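Local coordinates for putative triphosphoribosyl-dephospho-coA synthase (PDB 3H9P), which is of uncertain function but probably binds ATP and may act as a triphosphoribosyl-dephospho-CoA synthase, at residues I146-E149 and K155-I158; S157-K162 and S183-P188; K172-L177 and S238-A243. One frame throughout, in Å; residues are numbered along the deposited sequence.

Coming from the N terminus, the chain first reaches contact 1, where helix 145-151 and the start of helix 155-167 close a short loop, with five residues between 146-149 and 155-158. Contact 2 begins where contact 1 ends, sharing Ser157 and Ile158, and closes a longer loop by bringing 157-162 to the connection 183-188. Contact 3 opens at 172-177, inside that loop, but its partner 238-243 comes much later, so contacts 2 and 3 cross, while contacts 1 and 3 follow in series. Helix 155-167 is common to contacts 1 and 2 and is bonded through Ser157 to Ser238 and Ser239 of helix 230-246, which carries contact 3.

Contact 1 of 3, residues I146-E149 and K155-I158; sequences IARE and KISI
The carboxylate of Glu149 reaches from helix 145-151 to helix 155-167 and accepts backbone N-H groups of its first turn, at Ile156 and Ser157, a helix-to-helix polar contact within this all-helical fold. Along the side chain, CB and CG serve as the spacer, and outside the two segments Leu235, Leu63 and Phe154 pack against this glutamate. The chain bends at chi2 (-70°), which turns the carboxylate toward the new helix. CD then lies 3.5 Å from CB of Ile156, the two side chains crossing at about a right angle. At the tip the oxygens divide the work. OE2 accepts from the backbone N of Ile156 at 2.6 Å, on its syn side and 22° out of the carboxylate plane. The aliphatic part of the same isoleucine flanks this oxygen, with CG1 of Ile156 3.3 Å from OE2 of Glu149. OE1 is held twice by one residue: the backbone N of Ser157 gives it a bond of 2.8 Å, again syn but tilted from the plane, and the Ser157 hydroxyl adds another. Three bonds thus fix the carboxylate against rotation. With an alanine here, the Ile156 and Ser157 N-H groups would probably lose this acceptor, and the Ser157 hydroxyl one of its two partners. Asp152 OD1 takes the preceding N-H, that of Lys155, and Ser157 OG has its other partner in the hydroxyl of Ser238 on helix 230-246. Ser157 OG meets OE1 of Glu149 at 2.8 Å, nearly in line with the C-O bond.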
ATOM      1  N   ILE A 146      -6.706   9.775  -3.186  1.00 26.36           N
ATOM      2  CA  ILE A 146      -7.115  10.735  -2.147  1.00 26.27           C
ATOM      3  C   ILE A 146      -5.877  11.410  -1.567  1.00 26.92           C
ATOM      4  O   ILE A 146      -5.892  12.633  -1.319  1.00 26.36           O
ATOM      5  CB  ILE A 146      -8.011  10.064  -1.063  1.00 26.65           C
ATOM      6  CG1 ILE A 146      -9.408   9.823  -1.633  1.00 27.80           C
ATOM      7  CG2 ILE A 146      -8.092  10.868   0.275  1.00 23.74           C
ATOM      8  CD1 ILE A 146     -10.144   8.632  -0.950  1.00 28.17           C
ATOM      9  N   ALA A 147      -4.812  10.614  -1.389  1.00 27.52           N
ATOM     10  CA  ALA A 147      -3.510  11.088  -0.845  1.00 28.39           C
ATOM     11  C   ALA A 147      -2.928  12.210  -1.699  1.00 28.33           C
ATOM     12  O   ALA A 147      -2.477  13.250  -1.222  1.00 28.88           O
ATOM     13  CB  ALA A 147      -2.512   9.910  -0.791  1.00 27.81           C
ATOM     14  N   ARG A 148      -2.957  11.940  -2.989  1.00 28.17           N
ATOM     15  CA  ARG A 148      -2.547  12.833  -4.058  1.00 27.54           C
ATOM     16  C   ARG A 148      -3.368  14.142  -4.133  1.00 27.31           C
ATOM     17  O   ARG A 148      -2.797  15.199  -4.361  1.00 28.24           O
ATOM     18  CB  ARG A 148      -2.648  12.000  -5.324  1.00 26.83           C
ATOM     19  CG  ARG A 148      -2.765  12.682  -6.662  1.00 28.54           C
ATOM     20  CD  ARG A 148      -2.216  11.668  -7.588  1.00 30.84           C
ATOM     21  NE  ARG A 148      -2.995  11.471  -8.782  1.00 31.99           N
ATOM     22  CZ  ARG A 148      -2.966  10.352  -9.483  1.00 30.44           C
ATOM     23  NH1 ARG A 148      -2.240   9.318  -9.059  1.00 30.20           N
ATOM     24  NH2 ARG A 148      -3.683  10.263 -10.591  1.00 30.26           N
ATOM     25  N   GLU A 149      -4.685  14.074  -3.936  1.00 27.53           N
ATOM     26  CA  GLU A 149      -5.518  15.268  -3.693  1.00 28.15           C
ATOM     27  C   GLU A 149      -5.097  16.039  -2.426  1.00 28.54           C
ATOM     28  O   GLU A 149      -5.163  17.278  -2.371  1.00 28.63           O
ATOM     29  CB  GLU A 149      -6.999  14.863  -3.514  1.00 27.24           C
ATOM     30  CG  GLU A 149      -7.644  14.333  -4.770  1.00 30.72           C
ATOM     31  CD  GLU A 149      -7.839  15.415  -5.809  1.00 33.09           C
ATOM     32  OE1 GLU A 149      -8.818  16.179  -5.725  1.00 35.59           O
ATOM     33  OE2 GLU A 149      -6.998  15.515  -6.699  1.00 36.28           O
ATOM     34  N   LYS A 155      -6.428  18.610  -7.164  1.00 26.88           N
ATOM     35  CA  LYS A 155      -6.539  18.773  -8.624  1.00 28.35           C
ATOM     36  C   LYS A 155      -7.677  17.956  -9.281  1.00 28.45           C
ATOM     37  O   LYS A 155      -8.358  18.457 -10.162  1.00 28.62           O
ATOM     38  CB  LYS A 155      -5.205  18.523  -9.296  1.00 27.88           C
ATOM     39  CG  LYS A 155      -4.269  19.744  -9.166  1.00 31.08           C
ATOM     40  CD  LYS A 155      -2.792  19.345  -9.181  1.00 36.59           C
ATOM     41  CE  LYS A 155      -2.282  18.948 -10.566  1.00 40.66           C
ATOM     42  NZ  LYS A 155      -0.917  18.277 -10.504  1.00 43.22           N
ATOM     43  N   ILE A 156      -7.900  16.725  -8.858  1.00 28.25           N
ATOM     44  CA  ILE A 156      -9.034  15.974  -9.387  1.00 28.57           C
ATOM     45  C   ILE A 156     -10.399  16.595  -9.027  1.00 28.71           C
ATOM     46  O   ILE A 156     -11.275  16.720  -9.866  1.00 29.86           O
ATOM     47  CB  ILE A 156      -8.954  14.496  -8.967  1.00 28.41           C
ATOM     48  CG1 ILE A 156      -7.648  13.901  -9.529  1.00 27.88           C
ATOM     49  CG2 ILE A 156     -10.154  13.737  -9.489  1.00 28.27           C
ATOM     50  CD1 ILE A 156      -7.084  12.644  -8.773  1.00 26.20           C
ATOM     51  N   SER A 157     -10.555  17.050  -7.800  1.00 27.90           N
ATOM     52  CA  SER A 157     -11.801  17.622  -7.358  1.00 27.74           C
ATOM     53  C   SER A 157     -12.176  18.892  -8.114  1.00 27.10           C
ATOM     54  O   SER A 157     -13.345  19.094  -8.455  1.00 27.29           O
ATOM     55  CB  SER A 157     -11.722  17.906  -5.844  1.00 27.17           C
ATOM     56  OG  SER A 157     -11.470  16.681  -5.164  1.00 29.53           O
ATOM     57  N   ILE A 158     -11.185  19.745  -8.332  1.00 26.56           N
ATOM     58  CA  ILE A 158     -11.311  20.989  -9.120  1.00 26.68           C
ATOM     59  C   ILE A 158     -11.712  20.723 -10.570  1.00 26.75           C
ATOM     60  O   ILE A 158     -12.626  21.366 -11.089  1.00 27.06           O
ATOM     61  CB  ILE A 158      -9.975  21.802  -9.108  1.00 26.60           C
ATOM     62  CG1 ILE A 158      -9.729  22.337  -7.704  1.00 27.52           C
ATOM     63  CG2 ILE A 158      -9.975  22.972 -10.155  1.00 22.56           C
ATOM     64  CD1 ILE A 158      -8.294  22.750  -7.450  1.00 30.84           C
TER

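Contact 2 of 3, residues S157-K162 and S183-P188; sequences SIEGAK and SKFPDP
Segment 183-188, the connection after helix 171-182 that leads into helix 188-194, meets helix 155-167 at one point, through Glu159, where a surface salt bridge joins the two. Glu159 and Lys184 extend toward each other from opposite directions. Glu159 stretches out from its helix with CG anti to the backbone N (chi1 161°), which carries its carboxylate across to the connection. There OE2 lies 3.1 Å from NZ of Lys184. The lysine does not come in end-on: its chain is straight until a bend at chi4 (97°), and CE of Lys184 sits 3.0 Å from OE2 of Glu159, as near as the ammonium itself. OE2 therefore meets the last methylene and the charge together.

The ring of Phe185 lies beside the pair. CG of Lys184 is over one face, 3.9 Å above the ring plane and displaced toward the rim, while OE1 of Glu159 comes up at the edge, near the ring plane, 4.2 Å from CZ of Phe185. Ile156 and Arg148 also pack on this phenylalanine, so the ring joins the salt bridge to contact 1. Further along, Asp187 occupies the N-cap of helix 188-194, its OD1 bonded to Leu189 N.

Lys184 is exposed and touches a crystal neighbour, so its pose may owe something to the lattice. With one charge pair at the surface and a ring edge turned to an oxygen, the attraction is probably mainly electrostatic and likely to be weakened by solvent.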
ATOM      1  N   SER A 157     -10.555  17.050  -7.800  1.00 27.90           N
ATOM      2  CA  SER A 157     -11.801  17.622  -7.358  1.00 27.74           C
ATOM      3  C   SER A 157     -12.176  18.892  -8.114  1.00 27.10           C
ATOM      4  O   SER A 157     -13.345  19.094  -8.455  1.00 27.29           O
ATOM      5  CB  SER A 157     -11.722  17.906  -5.844  1.00 27.17           C
ATOM      6  OG  SER A 157     -11.470  16.681  -5.164  1.00 29.53           O
ATOM      7  N   ILE A 158     -11.185  19.745  -8.332  1.00 26.56           N
ATOM      8  CA  ILE A 158     -11.311  20.989  -9.120  1.00 26.68           C
ATOM      9  C   ILE A 158     -11.712  20.723 -10.570  1.00 26.75           C
ATOM     10  O   ILE A 158     -12.626  21.366 -11.089  1.00 27.06           O
ATOM     11  CB  ILE A 158      -9.975  21.802  -9.108  1.00 26.60           C
ATOM     12  CG1 ILE A 158      -9.729  22.337  -7.704  1.00 27.52           C
ATOM     13  CG2 ILE A 158      -9.975  22.972 -10.155  1.00 22.56           C
ATOM     14  CD1 ILE A 158      -8.294  22.750  -7.450  1.00 30.84           C
ATOM     15  N   GLU A 159     -11.055  19.755 -11.191  1.00 26.99           N
ATOM     16  CA  GLU A 159     -11.371  19.330 -12.561  1.00 28.64           C
ATOM     17  C   GLU A 159     -12.794  18.774 -12.611  1.00 28.25           C
ATOM     18  O   GLU A 159     -13.544  19.066 -13.543  1.00 29.16           O
ATOM     19  CB  GLU A 159     -10.338  18.282 -13.065  1.00 28.50           C
ATOM     20  CG  GLU A 159     -10.803  17.462 -14.249  1.00 32.80           C
ATOM     21  CD  GLU A 159     -10.024  16.166 -14.463  1.00 42.62           C
ATOM     22  OE1 GLU A 159      -9.189  15.757 -13.595  1.00 45.21           O
ATOM     23  OE2 GLU A 159     -10.264  15.527 -15.526  1.00 45.54           O
ATOM     24  N   GLY A 160     -13.164  17.981 -11.610  1.00 27.56           N
ATOM     25  CA  GLY A 160     -14.536  17.506 -11.489  1.00 27.32           C
ATOM     26  C   GLY A 160     -15.508  18.678 -11.294  1.00 28.24           C
ATOM     27  O   GLY A 160     -16.604  18.684 -11.900  1.00 27.61           O
ATOM     28  N   ALA A 161     -15.106  19.687 -10.507  1.00 26.60           N
ATOM     29  CA  ALA A 161     -15.992  20.818 -10.272  1.00 27.52           C
ATOM     30  C   ALA A 161     -16.249  21.596 -11.581  1.00 27.88           C
ATOM     31  O   ALA A 161     -17.392  21.904 -11.945  1.00 28.14           O
ATOM     32  CB  ALA A 161     -15.429  21.721  -9.202  1.00 27.04           C
ATOM     33  N   LYS A 162     -15.176  21.874 -12.304  1.00 28.36           N
ATOM     34  CA  LYS A 162     -15.286  22.491 -13.612  1.00 28.05           C
ATOM     35  C   LYS A 162     -16.169  21.663 -14.571  1.00 27.99           C
ATOM     36  O   LYS A 162     -16.932  22.229 -15.344  1.00 28.52           O
ATOM     37  CB  LYS A 162     -13.904  22.708 -14.188  1.00 27.39           C
ATOM     38  CG  LYS A 162     -13.025  23.661 -13.380  1.00 29.35           C
ATOM     39  CD  LYS A 162     -11.651  23.828 -14.067  1.00 33.47           C
ATOM     40  CE  LYS A 162     -10.915  25.049 -13.551  1.00 36.81           C
ATOM     41  NZ  LYS A 162      -9.425  24.938 -13.706  1.00 37.00           N
ATOM     42  N   SER A 183     -13.937   6.463 -15.854  1.00 27.68           N
ATOM     43  CA  SER A 183     -13.068   6.119 -17.011  1.00 28.52           C
ATOM     44  C   SER A 183     -11.638   6.669 -16.989  1.00 28.51           C
ATOM     45  O   SER A 183     -10.851   6.384 -17.894  1.00 29.31           O
ATOM     46  CB  SER A 183     -13.720   6.347 -18.401  1.00 28.52           C
ATOM     47  OG  SER A 183     -14.953   7.013 -18.349  1.00 27.68           O
ATOM     48  N   LYS A 184     -11.284   7.424 -15.970  1.00 28.25           N
ATOM     49  CA  LYS A 184     -10.039   8.162 -16.025  1.00 29.64           C
ATOM     50  C   LYS A 184      -9.069   7.640 -14.972  1.00 29.76           C
ATOM     51  O   LYS A 184      -7.863   7.612 -15.175  1.00 30.29           O
ATOM     52  CB  LYS A 184     -10.346   9.649 -15.810  1.00 29.52           C
ATOM     53  CG  LYS A 184      -9.264  10.601 -16.171  1.00 31.11           C
ATOM     54  CD  LYS A 184      -9.729  12.010 -15.857  1.00 32.48           C
ATOM     55  CE  LYS A 184      -8.758  13.045 -16.336  1.00 33.18           C
ATOM     56  NZ  LYS A 184      -9.226  13.540 -17.644  1.00 37.47           N
ATOM     57  N   PHE A 185      -9.597   7.220 -13.834  1.00 29.82           N
ATOM     58  CA  PHE A 185      -8.721   6.867 -12.731  1.00 29.11           C
ATOM     59  C   PHE A 185      -9.125   5.489 -12.284  1.00 29.08           C
ATOM     60  O   PHE A 185     -10.290   5.281 -11.945  1.00 28.86           O
ATOM     61  CB  PHE A 185      -8.848   7.870 -11.588  1.00 28.59           C
ATOM     62  CG  PHE A 185      -8.482   9.278 -11.970  1.00 26.38           C
ATOM     63  CD1 PHE A 185      -7.149   9.630 -12.206  1.00 22.83           C
ATOM     64  CD2 PHE A 185      -9.466  10.241 -12.075  1.00 24.02           C
ATOM     65  CE1 PHE A 185      -6.815  10.919 -12.534  1.00 23.53           C
ATOM     66  CE2 PHE A 185      -9.149  11.546 -12.422  1.00 26.57           C
ATOM     67  CZ  PHE A 185      -7.830  11.893 -12.665  1.00 23.88           C
ATOM     68  N   PRO A 186      -8.182   4.531 -12.362  1.00 28.95           N
ATOM     69  CA  PRO A 186      -8.395   3.200 -11.781  1.00 28.61           C
ATOM     70  C   PRO A 186      -8.549   3.391 -10.268  1.00 28.65           C
ATOM     71  O   PRO A 186      -7.821   4.185  -9.665  1.00 29.35           O
ATOM     72  CB  PRO A 186      -7.111   2.431 -12.116  1.00 28.45           C
ATOM     73  CG  PRO A 186      -6.265   3.339 -12.953  1.00 30.46           C
ATOM     74  CD  PRO A 186      -6.801   4.749 -12.829  1.00 28.51           C
ATOM     75  N   ASP A 187      -9.540   2.740  -9.686  1.00 27.74           N
ATOM     76  CA  ASP A 187      -9.879   2.919  -8.279  1.00 27.38           C
ATOM     77  C   ASP A 187      -8.933   2.088  -7.402  1.00 27.09           C
ATOM     78  O   ASP A 187      -8.928   0.841  -7.496  1.00 27.78           O
ATOM     79  CB  ASP A 187     -11.335   2.485  -8.030  1.00 27.01           C
ATOM     80  CG  ASP A 187     -11.913   3.070  -6.741  1.00 27.70           C
ATOM     81  OD1 ASP A 187     -11.305   2.853  -5.668  1.00 26.81           O
ATOM     82  OD2 ASP A 187     -12.971   3.761  -6.793  1.00 26.52           O
ATOM     83  N   PRO A 188      -8.140   2.765  -6.553  1.00 26.10           N
ATOM     84  CA  PRO A 188      -7.226   2.101  -5.634  1.00 25.79           C
ATOM     85  C   PRO A 188      -7.918   1.013  -4.780  1.00 25.83           C
ATOM     86  O   PRO A 188      -7.333  -0.025  -4.525  1.00 25.12           O
ATOM     87  CB  PRO A 188      -6.703   3.255  -4.758  1.00 25.36           C
ATOM     88  CG  PRO A 188      -7.644   4.360  -4.937  1.00 24.58           C
ATOM     89  CD  PRO A 188      -8.181   4.224  -6.325  1.00 25.70           C
TER

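Contact 3 of 3, residues K172-L177 and S238-A243; sequences KAVVEL and SSIFLA
Leu177 and Ser239 form the tight end of a helix-helix packing contact in which helix 171-182 lies beside the C-terminal helix 230-246 of this all-helical fold. Leu177 points at its neighbour with CG anti to the backbone N (chi1 -179°), and its CD2 methyl comes within 3.5 Å of CB of Ser239, closer than usual for two carbons. The small serine lets the leucine come this near. Both residues are buried, and the Ser239 hydroxyl is hydrogen-bonded to the carbonyl oxygens of Ser157 and Leu235. Behind Leu177, Leu164 of helix 155-167 continues the apolar packing.

The other half of the contact is looser and more open to solvent. Val174 and Ile240, whose CA atoms are 7.8 Å apart, are partly exposed, where Leu177 and Ser239 are buried, and their side chains cross at about a right angle. Ile240 reaches over with an extended end (chi2 168°), so that its terminal methyl does the touching. CD1 of Ile240 meets the fork of Val174, 4.0 Å from CG2 and equally far from CG1, an ordinary van der Waals distance. Trp248, near the C terminus, also packs against Val174.

Farther round helix 171-182, turned from Ser239 and Ile240, sits a charged pair: Lys172 and Glu176, one helical turn apart, form a salt bridge, and Glu176 has a second one to Arg215. There NZ of Lys172 donates to OE2 of Glu176 at 3.0 Å, arriving from above the carboxylate plane, 36° out of it.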
ATOM      1  N   LYS A 172     -28.209  14.604 -13.413  1.00 35.13           N
ATOM      2  CA  LYS A 172     -27.589  14.234 -14.693  1.00 33.76           C
ATOM      3  C   LYS A 172     -26.106  14.579 -14.775  1.00 32.70           C
ATOM      4  O   LYS A 172     -25.281  13.724 -15.111  1.00 32.29           O
ATOM      5  CB  LYS A 172     -28.348  14.923 -15.843  1.00 34.51           C
ATOM      6  CG  LYS A 172     -27.685  14.876 -17.230  1.00 34.98           C
ATOM      7  CD  LYS A 172     -28.036  13.594 -17.948  1.00 36.56           C
ATOM      8  CE  LYS A 172     -27.677  13.665 -19.421  1.00 39.05           C
ATOM      9  NZ  LYS A 172     -26.203  13.557 -19.631  1.00 40.95           N
ATOM     10  N   ALA A 173     -25.770  15.828 -14.464  1.00 31.03           N
ATOM     11  CA  ALA A 173     -24.385  16.252 -14.448  1.00 29.51           C
ATOM     12  C   ALA A 173     -23.565  15.402 -13.480  1.00 29.05           C
ATOM     13  O   ALA A 173     -22.412  15.060 -13.780  1.00 28.74           O
ATOM     14  CB  ALA A 173     -24.267  17.722 -14.080  1.00 28.53           C
ATOM     15  N   VAL A 174     -24.141  15.085 -12.320  1.00 28.40           N
ATOM     16  CA  VAL A 174     -23.407  14.333 -11.293  1.00 27.95           C
ATOM     17  C   VAL A 174     -23.102  12.919 -11.791  1.00 28.29           C
ATOM     18  O   VAL A 174     -21.997  12.407 -11.573  1.00 27.82           O
ATOM     19  CB  VAL A 174     -24.146  14.271  -9.925  1.00 28.32           C
ATOM     20  CG1 VAL A 174     -23.444  13.281  -8.978  1.00 28.02           C
ATOM     21  CG2 VAL A 174     -24.186  15.637  -9.275  1.00 28.04           C
ATOM     22  N   VAL A 175     -24.077  12.310 -12.475  1.00 27.76           N
ATOM     23  CA  VAL A 175     -23.878  11.023 -13.130  1.00 28.47           C
ATOM     24  C   VAL A 175     -22.795  11.140 -14.194  1.00 28.39           C
ATOM     25  O   VAL A 175     -21.813  10.391 -14.185  1.00 29.13           O
ATOM     26  CB  VAL A 175     -25.173  10.523 -13.803  1.00 28.85           C
ATOM     27  CG1 VAL A 175     -24.947   9.158 -14.453  1.00 28.80           C
ATOM     28  CG2 VAL A 175     -26.282  10.458 -12.783  1.00 29.13           C
ATOM     29  N   GLU A 176     -22.957  12.081 -15.115  1.00 27.96           N
ATOM     30  CA  GLU A 176     -21.910  12.256 -16.095  1.00 27.82           C
ATOM     31  C   GLU A 176     -20.542  12.420 -15.423  1.00 26.90           C
ATOM     32  O   GLU A 176     -19.591  11.797 -15.865  1.00 26.05           O
ATOM     33  CB  GLU A 176     -22.217  13.343 -17.124  1.00 27.18           C
ATOM     34  CG  GLU A 176     -23.450  13.043 -18.002  1.00 29.89           C
ATOM     35  CD  GLU A 176     -23.518  11.616 -18.570  1.00 31.81           C
ATOM     36  OE1 GLU A 176     -22.486  10.995 -18.852  1.00 33.69           O
ATOM     37  OE2 GLU A 176     -24.632  11.103 -18.747  1.00 34.05           O
ATOM     38  N   LEU A 177     -20.455  13.197 -14.341  1.00 27.29           N
ATOM     39  CA  LEU A 177     -19.180  13.318 -13.610  1.00 27.87           C
ATOM     40  C   LEU A 177     -18.665  11.961 -13.173  1.00 28.15           C
ATOM     41  O   LEU A 177     -17.516  11.627 -13.401  1.00 29.13           O
ATOM     42  CB  LEU A 177     -19.258  14.249 -12.390  1.00 27.38           C
ATOM     43  CG  LEU A 177     -17.896  14.373 -11.638  1.00 28.32           C
ATOM     44  CD1 LEU A 177     -16.691  14.678 -12.582  1.00 28.64           C
ATOM     45  CD2 LEU A 177     -17.891  15.382 -10.522  1.00 26.57           C
ATOM     46  N   SER A 238     -16.383  15.294  -3.462  1.00 26.34           N
ATOM     47  CA  SER A 238     -15.550  16.452  -3.168  1.00 27.31           C
ATOM     48  C   SER A 238     -15.681  17.496  -4.306  1.00 27.92           C
ATOM     49  O   SER A 238     -15.639  18.703  -4.044  1.00 28.17           O
ATOM     50  CB  SER A 238     -14.101  16.038  -2.928  1.00 26.43           C
ATOM     51  OG  SER A 238     -13.546  15.448  -4.077  1.00 29.16           O
ATOM     52  N   SER A 239     -15.824  17.009  -5.554  1.00 27.35           N
ATOM     53  CA  SER A 239     -16.080  17.859  -6.719  1.00 27.57           C
ATOM     54  C   SER A 239     -17.405  18.647  -6.602  1.00 27.15           C
ATOM     55  O   SER A 239     -17.446  19.803  -6.999  1.00 26.82           O
ATOM     56  CB  SER A 239     -16.134  17.026  -8.014  1.00 27.61           C
ATOM     57  OG  SER A 239     -14.875  16.534  -8.353  1.00 27.28           O
ATOM     58  N   ILE A 240     -18.471  17.985  -6.119  1.00 26.12           N
ATOM     59  CA  ILE A 240     -19.754  18.620  -5.873  1.00 25.43           C
ATOM     60  C   ILE A 240     -19.577  19.746  -4.867  1.00 25.45           C
ATOM     61  O   ILE A 240     -20.050  20.843  -5.078  1.00 25.73           O
ATOM     62  CB  ILE A 240     -20.843  17.614  -5.350  1.00 25.80           C
ATOM     63  CG1 ILE A 240     -21.256  16.606  -6.432  1.00 25.22           C
ATOM     64  CG2 ILE A 240     -22.119  18.369  -4.899  1.00 23.97           C
ATOM     65  CD1 ILE A 240     -22.093  15.422  -5.918  1.00 24.85           C
ATOM     66  N   PHE A 241     -18.871  19.463  -3.775  1.00 26.23           N
ATOM     67  CA  PHE A 241     -18.613  20.467  -2.776  1.00 25.43           C
ATOM     68  C   PHE A 241     -17.928  21.693  -3.376  1.00 25.06           C
ATOM     69  O   PHE A 241     -18.356  22.805  -3.148  1.00 24.86           O
ATOM     70  CB  PHE A 241     -17.844  19.963  -1.542  1.00 24.46           C
ATOM     71  CG  PHE A 241     -17.654  21.068  -0.488  1.00 26.60           C
ATOM     72  CD1 PHE A 241     -18.696  21.438   0.350  1.00 25.47           C
ATOM     73  CD2 PHE A 241     -16.482  21.815  -0.441  1.00 26.16           C
ATOM     74  CE1 PHE A 241     -18.568  22.502   1.270  1.00 24.67           C
ATOM     75  CE2 PHE A 241     -16.331  22.881   0.474  1.00 25.01           C
ATOM     76  CZ  PHE A 241     -17.384  23.229   1.326  1.00 25.40           C
ATOM     77  N   LEU A 242     -16.851  21.497  -4.117  1.00 25.05           N
ATOM     78  CA  LEU A 242     -16.221  22.655  -4.778  1.00 25.00           C
ATOM     79  C   LEU A 242     -17.146  23.389  -5.745  1.00 24.66           C
ATOM     80  O   LEU A 242     -17.200  24.625  -5.733  1.00 25.72           O
ATOM     81  CB  LEU A 242     -14.901  22.275  -5.455  1.00 24.58           C
ATOM     82  CG  LEU A 242     -13.856  21.791  -4.442  1.00 23.97           C
ATOM     83  CD1 LEU A 242     -12.568  21.245  -5.093  1.00 21.30           C
ATOM     84  CD2 LEU A 242     -13.538  22.922  -3.437  1.00 20.79           C
ATOM     85  N   ALA A 243     -17.912  22.650  -6.547  1.00 24.49           N
ATOM     86  CA  ALA A 243     -18.788  23.310  -7.526  1.00 24.13           C
ATOM     87  C   ALA A 243     -19.858  24.174  -6.834  1.00 24.07           C
ATOM     88  O   ALA A 243     -20.222  25.277  -7.333  1.00 23.18           O
ATOM     89  CB  ALA A 243     -19.423  22.280  -8.483  1.00 23.94           C
TER